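Lactaldehyde dehydrogenase (PDB 2IMP) oxidises L-lactaldehyde irreversibly to L-lactate with NAD+, and also acts on glycolaldehyde and L-glyceraldehyde. Local coordinates at residues A[69-72]-A[73-76]; A[102-105]-A[106-110]; A[394-397]-A[398-401]. One frame throughout, in Å; residues are numbered along the deposited sequence.

In the fold
Along the chain the three contacts come in series; none nests in or crosses another. Interactions 1 and 2 each join successive turns of a single helix, whereas interaction 3 folds the end of a strand back onto the next helix; none closes a long loop. Interaction 1 lies on helix 65-81. Interaction 2 follows on helix 98-116, which packs against the first: the centres of the two contacts are about 15 Å apart, and Ser76 CB meets Ala109 O at 3.5 Å. Helix 155-168 touches side chains of both. Interaction 3, some 290 residues further on, sits at the turn from strand 388-394 into helix 397-405, about 39 Å from interaction 1 between nearest atoms.

Interaction 1: residues A[69-72]-A[73-76]; sequences ASWL and RKIS. With SO4 (sulfate ion), chain C.
The carbonyl oxygen of Trp71 takes two amide N-H groups from the next turn of helix 65-81. Ile75 N reaches Trp71 O at 3.2 Å in the regular i to i+4 bond of an alpha helix, while Lys74 N adds a weak, strongly bent bond at 121°. Flanking bonds from Arg73 N to Ala69 O, from Lys74 N to Ser70 O and from Ser76 N to Leu72 O continue the same ladder.

The side chains of Trp71 and Lys74 form a cation-pi pair one turn apart. CG of Lys74 is anti to the carbonyl carbon (chi1 -69°) and the chain beyond it is fully extended, which carries the ammonium group over one face of the indole. There Lys74 NZ stands 4.2 Å from the centroid of the six-membered ring of Trp71, only 20° off the ring normal and displaced toward the rim. Lower down, CD of Lys74 packs on CE3 of Trp71 at 3.9 Å, so the aliphatic chain and the charge both use the benzo part. The ring of Trp60 also meets the indole, the two planes inclined to each other.

Leu72 and Ile75 are buried, and both touch Met163 of helix 155-168. Ser70 and Arg73 together hold a sulfate ion, probably from the crystallisation liquor. Arg73's main polar partner is Glu117 of the second subunit, salt-bridged to NH2, which places this turn at a subunit interface.

Arg73 NH1 meets sulfate O2 near the guanidinium plane, but that bond is weak at 3.4 Å. The shorter grip comes from Ser70, whose OG donates to sulfate O3 at 2.8 Å.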
ATOM      1  N   ALA A  69      10.700   0.132  19.826  1.00 10.24           N
ATOM      2  CA  ALA A  69      10.273  -1.254  19.774  1.00 10.96           C
ATOM      3  C   ALA A  69      11.012  -2.083  20.848  1.00 12.00           C
ATOM      4  O   ALA A  69      10.425  -2.931  21.524  1.00 11.74           O
ATOM      5  CB  ALA A  69      10.548  -1.833  18.394  1.00 10.25           C
ATOM      6  N   SER A  70      12.308  -1.818  20.980  1.00 13.73           N
ATOM      7  CA  SER A  70      13.114  -2.503  21.977  1.00 16.30           C
ATOM      8  C   SER A  70      12.526  -2.294  23.393  1.00 14.68           C
ATOM      9  O   SER A  70      12.444  -3.225  24.191  1.00 15.38           O
ATOM     10  CB  SER A  70      14.557  -1.992  21.919  1.00 17.83           C
ATOM     11  OG  SER A  70      15.386  -2.724  22.799  1.00 22.95           O
ATOM     12  N   TRP A  71      12.110  -1.062  23.676  1.00 14.92           N
ATOM     13  CA  TRP A  71      11.487  -0.759  24.956  1.00 13.99           C
ATOM     14  C   TRP A  71      10.181  -1.553  25.154  1.00 14.53           C
ATOM     15  O   TRP A  71       9.920  -2.083  26.238  1.00 12.53           O
ATOM     16  CB  TRP A  71      11.199   0.745  25.076  1.00 14.62           C
ATOM     17  CG  TRP A  71      12.406   1.547  25.467  1.00 15.35           C
ATOM     18  CD1 TRP A  71      13.041   2.505  24.728  1.00 14.99           C
ATOM     19  CD2 TRP A  71      13.136   1.440  26.694  1.00 14.95           C
ATOM     20  NE1 TRP A  71      14.121   3.001  25.419  1.00 13.93           N
ATOM     21  CE2 TRP A  71      14.202   2.365  26.627  1.00 15.73           C
ATOM     22  CE3 TRP A  71      12.991   0.650  27.842  1.00 15.98           C
ATOM     23  CZ2 TRP A  71      15.121   2.520  27.670  1.00 16.78           C
ATOM     24  CZ3 TRP A  71      13.906   0.804  28.878  1.00 15.81           C
ATOM     25  CH2 TRP A  71      14.956   1.733  28.784  1.00 16.30           C
ATOM     26  N   LEU A  72       9.379  -1.625  24.091  1.00 11.58           N
ATOM     27  CA  LEU A  72       8.133  -2.377  24.139  1.00 11.57           C
ATOM     28  C   LEU A  72       8.378  -3.873  24.402  1.00 10.86           C
ATOM     29  O   LEU A  72       7.659  -4.500  25.171  1.00 12.14           O
ATOM     30  CB  LEU A  72       7.347  -2.203  22.834  1.00  9.19           C
ATOM     31  CG  LEU A  72       6.691  -0.844  22.574  1.00  9.10           C
ATOM     32  CD1 LEU A  72       6.042  -0.854  21.191  1.00  9.31           C
ATOM     33  CD2 LEU A  72       5.643  -0.560  23.649  1.00  7.47           C
ATOM     34  N   ARG A  73       9.400  -4.429  23.761  1.00 11.29           N
ATOM     35  CA  ARG A  73       9.736  -5.836  23.973  1.00 11.70           C
ATOM     36  C   ARG A  73      10.155  -6.137  25.425  1.00 11.77           C
ATOM     37  O   ARG A  73       9.904  -7.224  25.938  1.00 12.60           O
ATOM     38  CB  ARG A  73      10.842  -6.270  23.009  1.00 13.32           C
ATOM     39  CG  ARG A  73      10.305  -6.609  21.635  1.00 19.06           C
ATOM     40  CD  ARG A  73      11.377  -6.624  20.568  1.00 23.39           C
ATOM     41  NE  ARG A  73      10.762  -6.872  19.267  1.00 29.59           N
ATOM     42  CZ  ARG A  73      11.262  -6.471  18.102  1.00 31.53           C
ATOM     43  NH1 ARG A  73      12.405  -5.791  18.058  1.00 30.47           N
ATOM     44  NH2 ARG A  73      10.607  -6.745  16.977  1.00 29.34           N
ATOM     45  N   LYS A  74      10.802  -5.168  26.065  1.00 11.76           N
ATOM     46  CA  LYS A  74      11.185  -5.336  27.455  1.00 12.83           C
ATOM     47  C   LYS A  74       9.944  -5.413  28.343  1.00 13.75           C
ATOM     48  O   LYS A  74       9.911  -6.160  29.321  1.00 14.23           O
ATOM     49  CB  LYS A  74      12.072  -4.177  27.915  1.00 13.19           C
ATOM     50  CG  LYS A  74      13.446  -4.189  27.275  1.00 17.24           C
ATOM     51  CD  LYS A  74      14.274  -2.999  27.700  1.00 20.62           C
ATOM     52  CE  LYS A  74      15.640  -3.039  27.036  1.00 23.67           C
ATOM     53  NZ  LYS A  74      16.433  -1.818  27.372  1.00 31.00           N
ATOM     54  N   ILE A  75       8.924  -4.636  27.982  1.00 13.46           N
ATOM     55  CA  ILE A  75       7.685  -4.653  28.736  1.00 13.38           C
ATOM     56  C   ILE A  75       6.932  -5.994  28.590  1.00 12.64           C
ATOM     57  O   ILE A  75       6.478  -6.567  29.576  1.00 13.35           O
ATOM     58  CB  ILE A  75       6.752  -3.491  28.318  1.00 13.17           C
ATOM     59  CG1 ILE A  75       7.391  -2.157  28.708  1.00 11.28           C
ATOM     60  CG2 ILE A  75       5.387  -3.649  28.992  1.00 12.23           C
ATOM     61  CD1 ILE A  75       6.660  -0.936  28.192  1.00  9.15           C
ATOM     62  N   SER A  76       6.813  -6.485  27.360  1.00 12.33           N
ATOM     63  CA  SER A  76       6.146  -7.760  27.155  1.00 13.19           C
ATOM     64  C   SER A  76       6.870  -8.886  27.904  1.00 13.49           C
ATOM     65  O   SER A  76       6.237  -9.752  28.501  1.00 15.71           O
ATOM     66  CB  SER A  76       6.068  -8.105  25.663  1.00 13.45           C
ATOM     67  OG  SER A  76       7.356  -8.341  25.126  1.00 21.05           O
TER
HETATM   68  S   SO4 C 510      15.522  -5.870  20.988  1.00 71.46           S
HETATM   69  O1  SO4 C 510      14.371  -6.493  21.670  1.00 71.34           O
HETATM   70  O2  SO4 C 510      15.039  -4.854  20.032  1.00 72.01           O
HETATM   71  O3  SO4 C 510      16.399  -5.227  21.986  1.00 72.18           O
HETATM   72  O4  SO4 C 510      16.280  -6.908  20.263  1.00 72.08           O

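Interaction 2: residues A[102-105]-A[106-110]; sequences EVEV and AFTAD
Glu104 and Thr108, one turn apart on helix 98-116, have their side chains side by side, pointing the same way, with Glu104 CG 4.2 Å from Thr108 OG1. The hydroxyl turns back onto the helix: Thr108 OG1 is anti to its own carbonyl carbon (chi1 -63°) and donates to Glu104 O at 2.7 Å. That oxygen also receives Thr108 N at 2.9 Å. The two donors arrive from opposite faces of the carbonyl plane, the hydroxyl 38° out of it. A valine in place of Thr108 would probably leave Glu104 O with the amide as the one donor of this pair, a methyl group standing where the hydroxyl had been.

Phe107 CB sits 3.2 Å from Val103 O, but the ring leads away from the preceding turn to meet the ring of Phe157 at about 55°. The Phe107 side chain lies about 6 Å from those of Arg161 and Glu443, which bind lactate, so this helix face borders the substrate site. Val105 packs on Ile86 and Ile90 of helix 83-94.

The extended Glu104 chain carries its carboxylate to Lys96, salt-bridged to OE1, and to the amide N of Phe157, bonded to OE2; bound lactate is about 7 Å from this side chain. With both oxygens engaged, the carboxylate probably has little freedom to turn, and the lysine and the amide would be expected to stabilise its negative charge.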
ATOM      1  N   GLU A 102      -5.682 -16.087  32.136  1.00 18.58           N
ATOM      2  CA  GLU A 102      -4.389 -16.540  31.643  1.00 20.15           C
ATOM      3  C   GLU A 102      -4.203 -16.231  30.148  1.00 17.17           C
ATOM      4  O   GLU A 102      -3.149 -15.769  29.728  1.00 16.77           O
ATOM      5  CB  GLU A 102      -4.229 -18.043  31.880  1.00 22.66           C
ATOM      6  CG  GLU A 102      -3.742 -18.379  33.274  1.00 32.29           C
ATOM      7  CD  GLU A 102      -3.711 -19.870  33.540  1.00 37.19           C
ATOM      8  OE1 GLU A 102      -3.255 -20.628  32.651  1.00 38.54           O
ATOM      9  OE2 GLU A 102      -4.132 -20.277  34.647  1.00 38.46           O
ATOM     10  N   VAL A 103      -5.239 -16.500  29.360  1.00 17.34           N
ATOM     11  CA  VAL A 103      -5.181 -16.205  27.941  1.00 17.42           C
ATOM     12  C   VAL A 103      -5.008 -14.692  27.686  1.00 17.04           C
ATOM     13  O   VAL A 103      -4.156 -14.280  26.896  1.00 14.45           O
ATOM     14  CB  VAL A 103      -6.447 -16.716  27.214  1.00 17.99           C
ATOM     15  CG1 VAL A 103      -6.486 -16.184  25.790  1.00 18.88           C
ATOM     16  CG2 VAL A 103      -6.441 -18.243  27.189  1.00 20.43           C
ATOM     17  N   GLU A 104      -5.805 -13.878  28.376  1.00 16.51           N
ATOM     18  CA  GLU A 104      -5.681 -12.436  28.216  1.00 16.04           C
ATOM     19  C   GLU A 104      -4.235 -11.937  28.459  1.00 14.80           C
ATOM     20  O   GLU A 104      -3.698 -11.162  27.671  1.00 13.78           O
ATOM     21  CB  GLU A 104      -6.623 -11.692  29.165  1.00 14.38           C
ATOM     22  CG  GLU A 104      -6.620 -10.189  28.913  1.00 15.39           C
ATOM     23  CD  GLU A 104      -7.484  -9.403  29.884  1.00 16.19           C
ATOM     24  OE1 GLU A 104      -8.335 -10.015  30.561  1.00 15.76           O
ATOM     25  OE2 GLU A 104      -7.315  -8.168  29.956  1.00 16.65           O
ATOM     26  N   VAL A 105      -3.622 -12.392  29.552  1.00 14.26           N
ATOM     27  CA  VAL A 105      -2.252 -11.995  29.862  1.00 13.26           C
ATOM     28  C   VAL A 105      -1.235 -12.427  28.779  1.00 13.50           C
ATOM     29  O   VAL A 105      -0.430 -11.622  28.310  1.00 10.35           O
ATOM     30  CB  VAL A 105      -1.808 -12.552  31.236  1.00 14.54           C
ATOM     31  CG1 VAL A 105      -0.318 -12.258  31.473  1.00 11.66           C
ATOM     32  CG2 VAL A 105      -2.649 -11.914  32.346  1.00 13.96           C
ATOM     33  N   ALA A 106      -1.287 -13.699  28.392  1.00 14.96           N
ATOM     34  CA  ALA A 106      -0.397 -14.191  27.350  1.00 13.71           C
ATOM     35  C   ALA A 106      -0.628 -13.452  26.005  1.00 13.94           C
ATOM     36  O   ALA A 106       0.321 -13.080  25.318  1.00 12.09           O
ATOM     37  CB  ALA A 106      -0.593 -15.685  27.168  1.00 15.30           C
ATOM     38  N   PHE A 107      -1.897 -13.241  25.664  1.00 13.54           N
ATOM     39  CA  PHE A 107      -2.254 -12.532  24.437  1.00 14.10           C
ATOM     40  C   PHE A 107      -1.747 -11.072  24.442  1.00 14.62           C
ATOM     41  O   PHE A 107      -1.267 -10.568  23.428  1.00 14.16           O
ATOM     42  CB  PHE A 107      -3.776 -12.534  24.247  1.00 16.36           C
ATOM     43  CG  PHE A 107      -4.234 -11.898  22.958  1.00 17.70           C
ATOM     44  CD1 PHE A 107      -4.014 -12.528  21.738  1.00 19.47           C
ATOM     45  CD2 PHE A 107      -4.897 -10.672  22.966  1.00 18.57           C
ATOM     46  CE1 PHE A 107      -4.445 -11.938  20.536  1.00 21.60           C
ATOM     47  CE2 PHE A 107      -5.330 -10.074  21.770  1.00 18.27           C
ATOM     48  CZ  PHE A 107      -5.107 -10.706  20.561  1.00 17.90           C
ATOM     49  N   THR A 108      -1.870 -10.416  25.596  1.00 12.86           N
ATOM     50  CA  THR A 108      -1.407  -9.049  25.745  1.00 13.09           C
ATOM     51  C   THR A 108       0.106  -8.913  25.445  1.00 12.91           C
ATOM     52  O   THR A 108       0.536  -7.983  24.759  1.00 13.15           O
ATOM     53  CB  THR A 108      -1.713  -8.524  27.168  1.00 13.06           C
ATOM     54  OG1 THR A 108      -3.129  -8.498  27.358  1.00 14.16           O
ATOM     55  CG2 THR A 108      -1.172  -7.117  27.361  1.00 10.80           C
ATOM     56  N   ALA A 109       0.887  -9.860  25.960  1.00 12.54           N
ATOM     57  CA  ALA A 109       2.319  -9.873  25.715  1.00 12.04           C
ATOM     58  C   ALA A 109       2.622 -10.099  24.224  1.00 11.18           C
ATOM     59  O   ALA A 109       3.472  -9.424  23.647  1.00 12.02           O
ATOM     60  CB  ALA A 109       2.994 -10.964  26.556  1.00 10.25           C
ATOM     61  N   ASP A 110       1.926 -11.057  23.615  1.00 10.85           N
ATOM     62  CA  ASP A 110       2.118 -11.308  22.191  1.00 13.03           C
ATOM     63  C   ASP A 110       1.692 -10.091  21.342  1.00 11.00           C
ATOM     64  O   ASP A 110       2.335  -9.753  20.352  1.00 12.88           O
ATOM     65  CB  ASP A 110       1.328 -12.541  21.736  1.00 13.87           C
ATOM     66  CG  ASP A 110       1.814 -13.823  22.386  1.00 15.34           C
ATOM     67  OD1 ASP A 110       3.005 -13.905  22.752  1.00 14.13           O
ATOM     68  OD2 ASP A 110       1.003 -14.758  22.517  1.00 18.21           O
TER

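Interaction 3: residues A[394-397]-A[398-401]; sequences FDTL and EDAI
One face of the Phe394 ring is taken by the methyl group of Ala400, and Thr396 N lies at the ring edge, in plane. The methyl sits squarely over the centre, with Ala400 CB 3.6 Å from the centroid and 3° off the ring normal, a CH-pi contact in which all six ring carbons are almost equally near. CG of Phe394 stands between its backbone N and carbonyl carbon (chi1 71°), which swings the ring under the first turn of the helix.

This is the beta-to-alpha turn of a beta-alpha-beta crossover: strand 388-394 runs into helix 397-405, which leads to strand 409-416 of the same sheet. The ring and the methyl both touch Ile259 of strand 257-260, so the start of the helix lies against the sheet through this pair.

Thr396 is the N-cap residue. Its carbonyl oxygen accepts Ala400 N at 3.2 Å, close to straight at 164°, and a weak bond from Asp399 N. Glu398 bends at chi2, and its OE2 comes back to 3.7 Å from Thr396 CB, while OE1 pairs with Lys425 of helix 420-429.

Leu397 also packs on Lys425 and Val422 of that helix. Along its own helix it crosses Ile401: Ile401 N bonds to Leu397 O at 2.9 Å, and Ile401 CD1 rests 3.7 Å from Leu397 CG.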
ATOM      1  N   PHE A 394     -36.607 -16.941  11.822  1.00 27.15           N
ATOM      2  CA  PHE A 394     -36.800 -16.241  10.563  1.00 29.72           C
ATOM      3  C   PHE A 394     -37.007 -17.194   9.376  1.00 31.25           C
ATOM      4  O   PHE A 394     -36.681 -18.377   9.465  1.00 33.05           O
ATOM      5  CB  PHE A 394     -35.613 -15.302  10.285  1.00 27.92           C
ATOM      6  CG  PHE A 394     -34.327 -16.014   9.939  1.00 25.08           C
ATOM      7  CD1 PHE A 394     -34.057 -16.393   8.629  1.00 24.22           C
ATOM      8  CD2 PHE A 394     -33.391 -16.306  10.925  1.00 23.98           C
ATOM      9  CE1 PHE A 394     -32.873 -17.050   8.304  1.00 24.37           C
ATOM     10  CE2 PHE A 394     -32.204 -16.964  10.612  1.00 24.20           C
ATOM     11  CZ  PHE A 394     -31.944 -17.338   9.301  1.00 22.90           C
ATOM     12  N   ASP A 395     -37.547 -16.674   8.280  1.00 33.26           N
ATOM     13  CA  ASP A 395     -37.792 -17.489   7.101  1.00 34.45           C
ATOM     14  C   ASP A 395     -36.697 -17.404   6.015  1.00 35.06           C
ATOM     15  O   ASP A 395     -36.170 -18.428   5.577  1.00 35.74           O
ATOM     16  CB  ASP A 395     -39.149 -17.120   6.486  1.00 36.77           C
ATOM     17  CG  ASP A 395     -40.315 -17.426   7.419  1.00 40.41           C
ATOM     18  OD1 ASP A 395     -40.540 -18.617   7.727  1.00 42.30           O
ATOM     19  OD2 ASP A 395     -41.007 -16.476   7.846  1.00 43.00           O
ATOM     20  N   THR A 396     -36.358 -16.189   5.596  1.00 33.03           N
ATOM     21  CA  THR A 396     -35.344 -16.029   4.564  1.00 34.05           C
ATOM     22  C   THR A 396     -34.070 -15.257   4.987  1.00 33.22           C
ATOM     23  O   THR A 396     -34.078 -14.492   5.954  1.00 32.17           O
ATOM     24  CB  THR A 396     -35.928 -15.336   3.319  1.00 34.86           C
ATOM     25  OG1 THR A 396     -36.315 -13.998   3.652  1.00 34.73           O
ATOM     26  CG2 THR A 396     -37.143 -16.097   2.811  1.00 34.32           C
ATOM     27  N   LEU A 397     -32.988 -15.488   4.251  1.00 32.30           N
ATOM     28  CA  LEU A 397     -31.731 -14.815   4.525  1.00 31.92           C
ATOM     29  C   LEU A 397     -31.910 -13.293   4.633  1.00 31.75           C
ATOM     30  O   LEU A 397     -31.347 -12.648   5.517  1.00 30.88           O
ATOM     31  CB  LEU A 397     -30.715 -15.126   3.425  1.00 30.45           C
ATOM     32  CG  LEU A 397     -29.346 -14.454   3.562  1.00 29.50           C
ATOM     33  CD1 LEU A 397     -28.652 -14.969   4.810  1.00 28.23           C
ATOM     34  CD2 LEU A 397     -28.503 -14.739   2.328  1.00 29.44           C
ATOM     35  N   GLU A 398     -32.709 -12.748   3.720  1.00 31.30           N
ATOM     36  CA  GLU A 398     -32.980 -11.323   3.707  1.00 32.08           C
ATOM     37  C   GLU A 398     -33.598 -10.820   5.020  1.00 31.33           C
ATOM     38  O   GLU A 398     -33.298  -9.714   5.464  1.00 29.71           O
ATOM     39  CB  GLU A 398     -33.883 -10.966   2.524  1.00 34.99           C
ATOM     40  CG  GLU A 398     -33.188 -11.054   1.162  1.00 39.42           C
ATOM     41  CD  GLU A 398     -32.874 -12.480   0.729  1.00 43.30           C
ATOM     42  OE1 GLU A 398     -32.103 -12.644  -0.246  1.00 44.68           O
ATOM     43  OE2 GLU A 398     -33.397 -13.436   1.347  1.00 44.40           O
ATOM     44  N   ASP A 399     -34.453 -11.644   5.625  1.00 31.36           N
ATOM     45  CA  ASP A 399     -35.074 -11.301   6.901  1.00 31.67           C
ATOM     46  C   ASP A 399     -34.015 -11.204   8.017  1.00 29.93           C
ATOM     47  O   ASP A 399     -33.982 -10.250   8.797  1.00 28.56           O
ATOM     48  CB  ASP A 399     -36.102 -12.369   7.312  1.00 36.24           C
ATOM     49  CG  ASP A 399     -37.290 -12.448   6.369  1.00 41.07           C
ATOM     50  OD1 ASP A 399     -37.086 -12.322   5.145  1.00 44.30           O
ATOM     51  OD2 ASP A 399     -38.429 -12.660   6.851  1.00 43.88           O
ATOM     52  N   ALA A 400     -33.162 -12.222   8.067  1.00 28.69           N
ATOM     53  CA  ALA A 400     -32.090 -12.282   9.046  1.00 27.20           C
ATOM     54  C   ALA A 400     -31.085 -11.121   8.893  1.00 25.25           C
ATOM     55  O   ALA A 400     -30.738 -10.454   9.867  1.00 26.77           O
ATOM     56  CB  ALA A 400     -31.368 -13.615   8.935  1.00 26.01           C
ATOM     57  N   ILE A 401     -30.634 -10.894   7.663  1.00 24.33           N
ATOM     58  CA  ILE A 401     -29.703  -9.808   7.396  1.00 24.84           C
ATOM     59  C   ILE A 401     -30.312  -8.448   7.767  1.00 26.05           C
ATOM     60  O   ILE A 401     -29.659  -7.599   8.375  1.00 26.85           O
ATOM     61  CB  ILE A 401     -29.296  -9.776   5.905  1.00 23.68           C
ATOM     62  CG1 ILE A 401     -28.471 -11.018   5.565  1.00 23.03           C
ATOM     63  CG2 ILE A 401     -28.500  -8.513   5.602  1.00 23.93           C
ATOM     64  CD1 ILE A 401     -28.031 -11.076   4.124  1.00 25.12           C
TER